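PDB 6GL2: endoglucanase, family GH5 from Zobellia galactanivorans, which hydrolyses hemicelluloses, probably cutting the beta-glucan backbone of substrates such as mixed-linked glucan. Local coordinates for residues I12-F17 against K193-V198; D32-D37 against D109-L114; H227-F230 against C235-G238. One frame throughout, in Å; residues are numbered along the deposited sequence. Where two conformers were deposited one is given.

The three contacts sit at separate places on one (beta/alpha)8 barrel. Interaction 1 lies at the end where the strands begin, with the N-terminal helix laid across the barrel floor. Interactions 2 and 3 involve loops that follow strands, at the end where GH5 enzymes carry their active site. Centre to centre, interaction 1 is about 27 Å from each of the others, across the middle of the chain. Interactions 2 and 3 are about 22 Å apart between centres, nearest atoms about 9 Å. Along the sequence, interaction 2 is nested within the loop closed by interaction 1. In interaction 3 Phe230 is about 7 Å, side chain to side chain, from Asp248, seen to bind magnesium but without it here.

Interaction 1: I12-F17 against K193-V198; sequences IAPKEF and KRKIMV
Lys195 runs across one face of the Phe17 ring and ends at the backbone of Ile12. Its CG lies 3.5 Å from the ring centroid of Phe17 and 6° off the ring normal, a CH-pi contact over the middle of that face. The two side chains run past each other in opposite directions. Bends at chi2 and chi4 carry the ammonium end of the lysine beyond the ring. There Lys195 NZ donates to Ile12 O at 2.9 Å, and the C=O...N angle is 159°. A second bond, from NZ to Asn221 OD1, helps satisfy this ammonium group of a buried lysine. Ile12 CG2 is 3.8 Å from Lys195 NZ, and Pro14 CG is 4.2 Å from Lys195 CE; both side chains cross the lysine at about a right angle. With an alanine in place of Phe17, the face over Lys195 CG is gone, and the lysine chain would probably be freer to turn beside the gap. Phe17 also packs on Ile146 and Ile223. Lys195 directly precedes strand 196-199, and Pro14 opens helix 14-20. The arrangement is that of a TIM barrel closed at its N-terminal end by a helix preceding the first strand.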
loop_
_atom_site.group_PDB
_atom_site.type_symbol
_atom_site.label_atom_id
_atom_site.label_comp_id
_atom_site.label_asym_id
_atom_site.label_seq_id
_atom_site.Cartn_x
_atom_site.Cartn_y
_atom_site.Cartn_z
ATOM N N ILE A 12 11.144 -4.557 -17.871
ATOM C CA ILE A 12 11.694 -4.812 -16.585
ATOM C C ILE A 12 10.862 -5.775 -15.796
ATOM O O ILE A 12 9.662 -5.606 -15.670
ATOM C CB ILE A 12 11.948 -3.512 -15.793
ATOM C CG1 ILE A 12 12.738 -3.764 -14.491
ATOM C CG2 ILE A 12 10.635 -2.712 -15.585
ATOM C CD1 ILE A 12 13.237 -2.518 -13.808
ATOM N N ALA A 13 11.495 -6.821 -15.279
ATOM C CA ALA A 13 10.818 -7.878 -14.546
ATOM C C ALA A 13 10.426 -7.290 -13.165
ATOM O O ALA A 13 11.178 -6.524 -12.556
ATOM C CB ALA A 13 11.776 -9.088 -14.334
ATOM N N PRO A 14 9.296 -7.761 -12.646
ATOM C CA PRO A 14 8.917 -7.319 -11.276
ATOM C C PRO A 14 9.937 -7.449 -10.172
ATOM O O PRO A 14 10.126 -6.540 -9.386
ATOM C CB PRO A 14 7.670 -8.118 -10.988
ATOM C CG PRO A 14 7.058 -8.359 -12.294
ATOM C CD PRO A 14 8.250 -8.568 -13.233
ATOM N N LYS A 15 10.755 -8.518 -10.127
ATOM C CA LYS A 15 11.652 -8.614 -8.993
ATOM C C LYS A 15 12.736 -7.523 -9.030
ATOM O O LYS A 15 13.151 -6.972 -7.983
ATOM C CB LYS A 15 12.264 -9.997 -8.858
ATOM C CG LYS A 15 11.210 -11.031 -8.432
ATOM C CD LYS A 15 11.778 -12.403 -8.134
ATOM C CE LYS A 15 10.688 -13.388 -7.690
ATOM N NZ LYS A 15 11.298 -14.779 -7.658
ATOM N N GLU A 16 13.272 -7.136 -10.338
ATOM C CA GLU A 16 14.221 -6.063 -10.412
ATOM C C GLU A 16 13.546 -4.691 -10.146
ATOM O O GLU A 16 14.189 -3.805 -9.621
ATOM C CB GLU A 16 14.942 -6.105 -11.742
ATOM C CG GLU A 16 16.050 -5.102 -11.854
ATOM C CD GLU A 16 17.113 -5.144 -10.732
ATOM O OE1 GLU A 16 17.668 -6.237 -10.363
ATOM O OE2 GLU A 16 17.387 -4.043 -10.181
ATOM N N PHE A 17 12.336 -4.546 -10.660
ATOM C CA PHE A 17 11.551 -3.313 -10.364
ATOM C C PHE A 17 11.402 -3.111 -8.859
ATOM O O PHE A 17 11.662 -1.975 -8.385
ATOM C CB PHE A 17 10.269 -3.487 -11.073
ATOM C CG PHE A 17 9.368 -2.267 -11.029
ATOM C CD1 PHE A 17 8.496 -2.031 -9.939
ATOM C CD2 PHE A 17 9.320 -1.369 -12.090
ATOM C CE1 PHE A 17 7.678 -0.923 -9.926
ATOM C CE2 PHE A 17 8.502 -0.259 -12.092
ATOM C CZ PHE A 17 7.652 -0.067 -10.994
ATOM N N LYS A 193 1.250 -2.244 -19.669
ATOM C CA LYS A 193 2.543 -2.699 -19.163
ATOM C C LYS A 193 2.849 -2.290 -17.711
ATOM O O LYS A 193 3.739 -2.837 -17.066
ATOM C CB LYS A 193 3.645 -2.010 -20.034
ATOM C CG LYS A 193 3.464 -2.043 -21.572
ATOM C CD LYS A 193 2.845 -0.765 -22.175
ATOM C CE LYS A 193 2.542 -1.027 -23.650
ATOM N NZ LYS A 193 3.536 -1.904 -24.356
ATOM N N ARG A 194 2.074 -1.305 -17.204
ATOM C CA ARG A 194 2.380 -0.696 -15.917
ATOM C C ARG A 194 2.400 -1.793 -14.808
ATOM O O ARG A 194 1.556 -2.716 -14.841
ATOM C CB ARG A 194 1.234 0.342 -15.585
ATOM C CG ARG A 194 1.586 1.178 -14.367
ATOM C CD ARG A 194 0.549 2.253 -14.098
ATOM N NE ARG A 194 0.301 3.086 -15.279
ATOM C CZ ARG A 194 1.171 3.916 -15.794
ATOM N NH1 ARG A 194 0.853 4.522 -16.953
ATOM N NH2 ARG A 194 2.315 4.177 -15.207
ATOM N N LYS A 195 3.238 -1.632 -13.835
ATOM C CA LYS A 195 3.223 -2.533 -12.647
ATOM C C LYS A 195 1.978 -2.278 -11.813
ATOM O O LYS A 195 1.561 -1.124 -11.624
ATOM C CB LYS A 195 4.464 -2.336 -11.805
ATOM C CG LYS A 195 5.753 -2.780 -12.524
ATOM C CD LYS A 195 5.865 -4.244 -12.937
ATOM C CE LYS A 195 7.242 -4.414 -13.637
ATOM N NZ LYS A 195 7.186 -4.243 -15.088
ATOM N N ILE A 196 1.292 -3.367 -11.425
ATOM C CA ILE A 196 0.079 -3.334 -10.603
ATOM C C ILE A 196 0.315 -4.148 -9.361
ATOM O O ILE A 196 0.723 -5.324 -9.465
ATOM C CB ILE A 196 -1.144 -3.831 -11.380
ATOM C CG1 ILE A 196 -1.409 -3.055 -12.628
ATOM C CG2 ILE A 196 -2.337 -3.762 -10.422
ATOM C CD1 ILE A 196 -2.498 -3.637 -13.466
ATOM N N MET A 197 0.130 -3.626 -8.171
ATOM C CA MET A 197 0.172 -4.301 -6.932
ATOM C C MET A 197 -1.179 -4.835 -6.551
ATOM O O MET A 197 -2.174 -4.069 -6.443
ATOM C CB MET A 197 0.708 -3.319 -5.851
ATOM C CG MET A 197 2.203 -3.093 -5.897
ATOM S SD MET A 197 2.712 -1.656 -4.873
ATOM C CE MET A 197 1.988 -2.128 -3.315
ATOM N N VAL A 198 -1.243 -6.133 -6.365
ATOM C CA VAL A 198 -2.454 -6.867 -6.064
ATOM C C VAL A 198 -2.342 -7.522 -4.718
ATOM O O VAL A 198 -1.491 -8.388 -4.533
ATOM C CB VAL A 198 -2.787 -7.873 -7.197
ATOM C CG1 VAL A 198 -3.934 -8.821 -6.890
ATOM C CG2 VAL A 198 -3.012 -7.186 -8.548
#

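Interaction 2: D32-D37 against D109-L114; sequences DTYNSD and DETWIL
The ring of Tyr34 meets Thr111 at an edge. Thr111 OG1 lies near the ring plane, 3.4 Å from Tyr34 OH. The ring also makes an edge-to-face contact with Phe70. The threonine methyl is close as well, with CG2 at 3.7 Å from Tyr34 OH. The other flat group is the Trp112 indole. One of its faces is covered toward the rim by Asp109 O and Ile113 CG1. Trp112 NE1 donates to Asp109 OD1 at 2.8 Å, with the oxygen tilted slightly out of the indole plane. The bond meets the carboxylate from above its plane, 38° out of it.

Tyr34 and Thr111 approach from opposite directions. CG of Tyr34 is anti to the backbone N (chi1 -166°), and this sends the phenol toward the 3-10 turn of 110-112. A water helps to bridge the two segments. It accepts from Thr111 N at 2.9 Å and makes a weak bond with Tyr34 OH at 3.2 Å. The direct contact is slight, and it lies at the surface.

Asp109 is buried, and both its carboxylate oxygens accept further bonds: OD2 from Trp68 N, and OD1 weakly from Lys69 N. Lys69, in the loop after strand 61-64, also touches both Tyr34 and Thr111. Segment 32-37 belongs to the loop between strand 24-26 and helix 48-57. Segment 109-114 leads from strand 101-105 into helix 117-137, on which Trp112 and Ile113 pack.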
loop_
_atom_site.group_PDB
_atom_site.type_symbol
_atom_site.label_atom_id
_atom_site.label_comp_id
_atom_site.label_asym_id
_atom_site.label_seq_id
_atom_site.Cartn_x
_atom_site.Cartn_y
_atom_site.Cartn_z
ATOM N N ASP A 32 -6.184 9.593 1.802
ATOM C CA ASP A 32 -6.926 8.448 2.323
ATOM C C ASP A 32 -7.902 8.786 3.457
ATOM O O ASP A 32 -8.684 7.921 3.833
ATOM C CB ASP A 32 -5.953 7.366 2.814
ATOM C CG ASP A 32 -4.908 7.906 3.712
ATOM O OD1 ASP A 32 -4.270 8.960 3.408
ATOM O OD2 ASP A 32 -4.638 7.271 4.797
ATOM N N THR A 33 -7.874 10.000 3.965
ATOM C CA THR A 33 -8.771 10.380 5.047
ATOM C C THR A 33 -10.213 10.040 4.673
ATOM O O THR A 33 -10.681 10.333 3.587
ATOM C CB THR A 33 -8.575 11.894 5.261
ATOM O OG1 THR A 33 -7.294 12.162 5.781
ATOM C CG2 THR A 33 -9.678 12.516 6.221
ATOM N N TYR A 34 -10.908 9.416 5.628
ATOM C CA TYR A 34 -12.291 9.004 5.350
ATOM C C TYR A 34 -13.236 10.142 5.718
ATOM O O TYR A 34 -13.928 10.084 6.804
ATOM C CB TYR A 34 -12.642 7.701 6.034
ATOM C CG TYR A 34 -13.917 7.071 5.511
ATOM C CD1 TYR A 34 -13.968 6.531 4.285
ATOM C CD2 TYR A 34 -15.072 7.138 6.240
ATOM C CE1 TYR A 34 -15.105 5.944 3.772
ATOM C CE2 TYR A 34 -16.242 6.574 5.719
ATOM C CZ TYR A 34 -16.243 6.017 4.472
ATOM O OH TYR A 34 -17.376 5.407 3.974
ATOM N N ASN A 35 -13.194 11.213 4.968
ATOM C CA ASN A 35 -13.989 12.441 5.136
ATOM C C ASN A 35 -14.001 13.149 3.821
ATOM O O ASN A 35 -13.030 13.021 3.044
ATOM C CB ASN A 35 -13.343 13.262 6.276
ATOM C CG ASN A 35 -14.249 14.418 6.763
ATOM O OD1 ASN A 35 -14.476 15.391 6.074
ATOM N ND2 ASN A 35 -14.826 14.217 7.975
ATOM N N SER A 36 -15.017 13.983 3.523
ATOM C CA SER A 36 -15.000 14.772 2.313
ATOM C C SER A 36 -13.828 15.782 2.302
ATOM O O SER A 36 -13.408 16.220 1.253
ATOM C CB SER A 36 -16.329 15.490 2.068
ATOM O OG SER A 36 -16.603 16.281 3.194
ATOM N N ASP A 37 -13.312 16.155 3.485
ATOM C CA ASP A 37 -12.213 17.112 3.664
ATOM C C ASP A 37 -10.979 16.262 4.067
ATOM O O ASP A 37 -10.964 15.723 5.170
ATOM C CB ASP A 37 -12.559 18.054 4.816
ATOM C CG ASP A 37 -11.504 19.059 5.121
ATOM O OD1 ASP A 37 -10.370 18.956 4.665
ATOM O OD2 ASP A 37 -11.865 20.099 5.774
ATOM N N ASP A 109 -12.231 2.367 1.089
ATOM C CA ASP A 109 -13.403 2.337 0.183
ATOM C C ASP A 109 -14.213 1.068 0.394
ATOM O O ASP A 109 -15.010 0.634 -0.459
ATOM C CB ASP A 109 -12.949 2.590 -1.259
ATOM C CG ASP A 109 -12.700 4.071 -1.517
ATOM O OD1 ASP A 109 -13.725 4.827 -1.496
ATOM O OD2 ASP A 109 -11.570 4.420 -1.745
ATOM N N GLU A 110 -14.011 0.417 1.536
ATOM C CA GLU A 110 -14.660 -0.891 1.817
ATOM C C GLU A 110 -16.200 -0.791 1.768
ATOM O O GLU A 110 -16.824 -1.782 1.388
ATOM C CB GLU A 110 -14.262 -1.361 3.230
ATOM C CG GLU A 110 -12.822 -1.681 3.525
ATOM C CD GLU A 110 -11.888 -0.460 3.630
ATOM O OE1 GLU A 110 -12.302 0.688 3.988
ATOM O OE2 GLU A 110 -10.683 -0.728 3.347
ATOM N N THR A 111 -16.813 0.364 2.026
ATOM C CA THR A 111 -18.283 0.444 2.110
ATOM C C THR A 111 -18.903 0.180 0.755
ATOM O O THR A 111 -20.057 -0.283 0.732
ATOM C CB THR A 111 -18.754 1.739 2.664
ATOM O OG1 THR A 111 -18.195 2.862 1.951
ATOM C CG2 THR A 111 -18.337 1.810 4.188
ATOM N N TRP A 112 -18.191 0.362 -0.342
ATOM C CA TRP A 112 -18.767 0.055 -1.694
ATOM C C TRP A 112 -18.027 -1.087 -2.314
ATOM O O TRP A 112 -18.144 -1.318 -3.533
ATOM C CB TRP A 112 -18.872 1.293 -2.606
ATOM C CG TRP A 112 -17.589 2.064 -2.881
ATOM C CD1 TRP A 112 -16.984 3.042 -2.103
ATOM C CD2 TRP A 112 -16.640 1.870 -3.971
ATOM N NE1 TRP A 112 -15.830 3.475 -2.692
ATOM C CE2 TRP A 112 -15.554 2.831 -3.785
ATOM C CE3 TRP A 112 -16.595 1.026 -5.078
ATOM C CZ2 TRP A 112 -14.488 2.914 -4.681
ATOM C CZ3 TRP A 112 -15.522 1.115 -5.958
ATOM C CH2 TRP A 112 -14.504 2.034 -5.775
ATOM N N ILE A 113 -17.158 -1.731 -1.492
ATOM C CA ILE A 113 -16.369 -2.872 -1.976
ATOM C C ILE A 113 -16.499 -4.080 -1.026
ATOM O O ILE A 113 -15.534 -4.702 -0.566
ATOM C CB ILE A 113 -14.857 -2.529 -2.254
ATOM C CG1 ILE A 113 -14.731 -1.281 -3.086
ATOM C CG2 ILE A 113 -14.131 -3.703 -2.948
ATOM C CD1 ILE A 113 -13.332 -0.676 -3.163
ATOM N N LEU A 114 -17.715 -4.410 -0.647
ATOM C CA LEU A 114 -17.913 -5.478 0.340
ATOM C C LEU A 114 -17.753 -6.809 -0.327
ATOM O O LEU A 114 -18.394 -7.048 -1.349
ATOM C CB LEU A 114 -19.347 -5.395 0.886
ATOM C CG LEU A 114 -19.627 -4.598 2.182
ATOM C CD1 LEU A 114 -21.099 -4.373 2.530
ATOM C CD2 LEU A 114 -19.018 -5.300 3.369
HETATM O O HOH W 1 -15.658 2.823 3.114
#

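Interaction 3: H227-F230 against C235-G238; sequences HSYF and CLDG
This is a local apolar contact within one beta-alpha loop. Segment 227-230 leaves the end of strand 222-227, the chain enters the short helix 232-237, and that helix turns back so that Cys235 and Leu236 face Tyr229. The CA atoms of Tyr229 and Cys235 are 5.8 Å apart.

Leu236 lies over one face of the Tyr229 ring, and the two side chains cross at about a right angle. Its CD2 is 4.1 Å from the ring centroid of Tyr229, 27° off the normal, so the CH-pi contact is displaced from the centre. The methyl sits over the root of the ring, with Leu236 CD2 3.7 Å from Tyr229 CG. Leu236 CG comes down on Tyr229 CB at 3.8 Å.

Cys235 works on the backbone side. Its CB is 3.4 Å from Tyr229 O. SG is anti to the carbonyl carbon (chi1 -63°), which places the sulfur 3.6 Å from both Phe230 O and Tyr229 O, a packing contact. Tyr229 is the centre of an inverse gamma turn. Phe230 starts away from 235-238, and its ring packs on helix 246-266. On that helix lies Asp248, seen to bind magnesium, though none is bound here.

The far end of the tyrosine is polar: Tyr229 OH is hydrogen-bonded to Glu275 OE1, on strand 271-276. In GH5 enzymes the catalytic nucleophile sits at the end of the seventh strand. The contact therefore has two chemical halves. Carbon packing by Leu236 and Cys235 holds the base of Tyr229, while its hydroxyl reaches a carboxylate probably belonging to the active site.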
loop_
_atom_site.group_PDB
_atom_site.type_symbol
_atom_site.label_atom_id
_atom_site.label_comp_id
_atom_site.label_asym_id
_atom_site.label_seq_id
_atom_site.Cartn_x
_atom_site.Cartn_y
_atom_site.Cartn_z
ATOM N N HIS A 227 0.585 -6.450 3.840
ATOM C CA HIS A 227 0.899 -5.593 4.945
ATOM C C HIS A 227 1.167 -6.494 6.139
ATOM O O HIS A 227 0.378 -7.418 6.402
ATOM C CB HIS A 227 -0.265 -4.669 5.258
ATOM C CG HIS A 227 -0.688 -3.767 4.094
ATOM N ND1 HIS A 227 -1.792 -2.999 4.144
ATOM C CD2 HIS A 227 -0.073 -3.532 2.933
ATOM C CE1 HIS A 227 -1.873 -2.326 2.949
ATOM N NE2 HIS A 227 -0.843 -2.600 2.247
ATOM N N SER A 228 2.157 -6.196 6.949
ATOM C CA SER A 228 2.482 -7.026 8.147
ATOM C C SER A 228 3.089 -6.182 9.244
ATOM O O SER A 228 4.276 -5.880 9.205
ATOM C CB SER A 228 3.422 -8.108 7.750
ATOM O OG SER A 228 3.463 -8.983 8.955
ATOM N N TYR A 229 2.229 -5.753 10.131
ATOM C CA TYR A 229 2.639 -4.990 11.276
ATOM C C TYR A 229 3.150 -5.934 12.415
ATOM O O TYR A 229 2.555 -6.030 13.449
ATOM C CB TYR A 229 1.564 -4.112 11.786
ATOM C CG TYR A 229 1.113 -2.942 10.880
ATOM C CD1 TYR A 229 0.226 -3.154 9.837
ATOM C CD2 TYR A 229 1.645 -1.676 11.035
ATOM C CE1 TYR A 229 -0.205 -2.093 9.075
ATOM C CE2 TYR A 229 1.221 -0.620 10.243
ATOM C CZ TYR A 229 0.337 -0.837 9.290
ATOM O OH TYR A 229 -0.078 0.292 8.564
ATOM N N PHE A 230 4.179 -6.662 12.073
ATOM C CA PHE A 230 4.656 -7.813 12.846
ATOM C C PHE A 230 5.752 -7.347 13.816
ATOM O O PHE A 230 6.700 -6.748 13.407
ATOM C CB PHE A 230 5.232 -8.889 11.923
ATOM C CG PHE A 230 5.398 -10.214 12.624
ATOM C CD1 PHE A 230 6.451 -10.389 13.526
ATOM C CD2 PHE A 230 4.431 -11.172 12.557
ATOM C CE1 PHE A 230 6.552 -11.577 14.264
ATOM C CE2 PHE A 230 4.561 -12.364 13.256
ATOM C CZ PHE A 230 5.621 -12.559 14.131
ATOM N N CYS A 235 3.463 -3.601 17.585
ATOM C CA CYS A 235 3.283 -2.621 16.522
ATOM C C CYS A 235 1.952 -1.882 16.528
ATOM O O CYS A 235 1.882 -0.699 16.195
ATOM C CB CYS A 235 3.520 -3.232 15.164
ATOM S SG CYS A 235 5.130 -3.843 14.821
ATOM N N LEU A 236 0.881 -2.630 16.829
ATOM C CA LEU A 236 -0.478 -2.115 16.773
ATOM C C LEU A 236 -1.145 -1.922 18.087
ATOM O O LEU A 236 -1.737 -0.842 18.331
ATOM C CB LEU A 236 -1.340 -3.022 15.888
ATOM C CG LEU A 236 -0.950 -3.135 14.401
ATOM C CD1 LEU A 236 -1.856 -4.083 13.635
ATOM C CD2 LEU A 236 -0.930 -1.745 13.771
ATOM N N ASP A 237 -1.092 -2.922 18.923
ATOM C CA ASP A 237 -1.900 -2.851 20.152
ATOM C C ASP A 237 -1.264 -2.051 21.268
ATOM O O ASP A 237 -1.993 -1.538 22.134
ATOM C CB ASP A 237 -2.128 -4.243 20.710
ATOM C CG ASP A 237 -3.040 -5.054 19.866
ATOM O OD1 ASP A 237 -3.650 -4.478 18.898
ATOM O OD2 ASP A 237 -3.132 -6.277 20.198
ATOM N N GLY A 238 0.053 -1.956 21.276
ATOM C CA GLY A 238 0.749 -1.293 22.374
ATOM C C GLY A 238 0.734 -2.076 23.703
ATOM O O GLY A 238 1.126 -1.530 24.783
#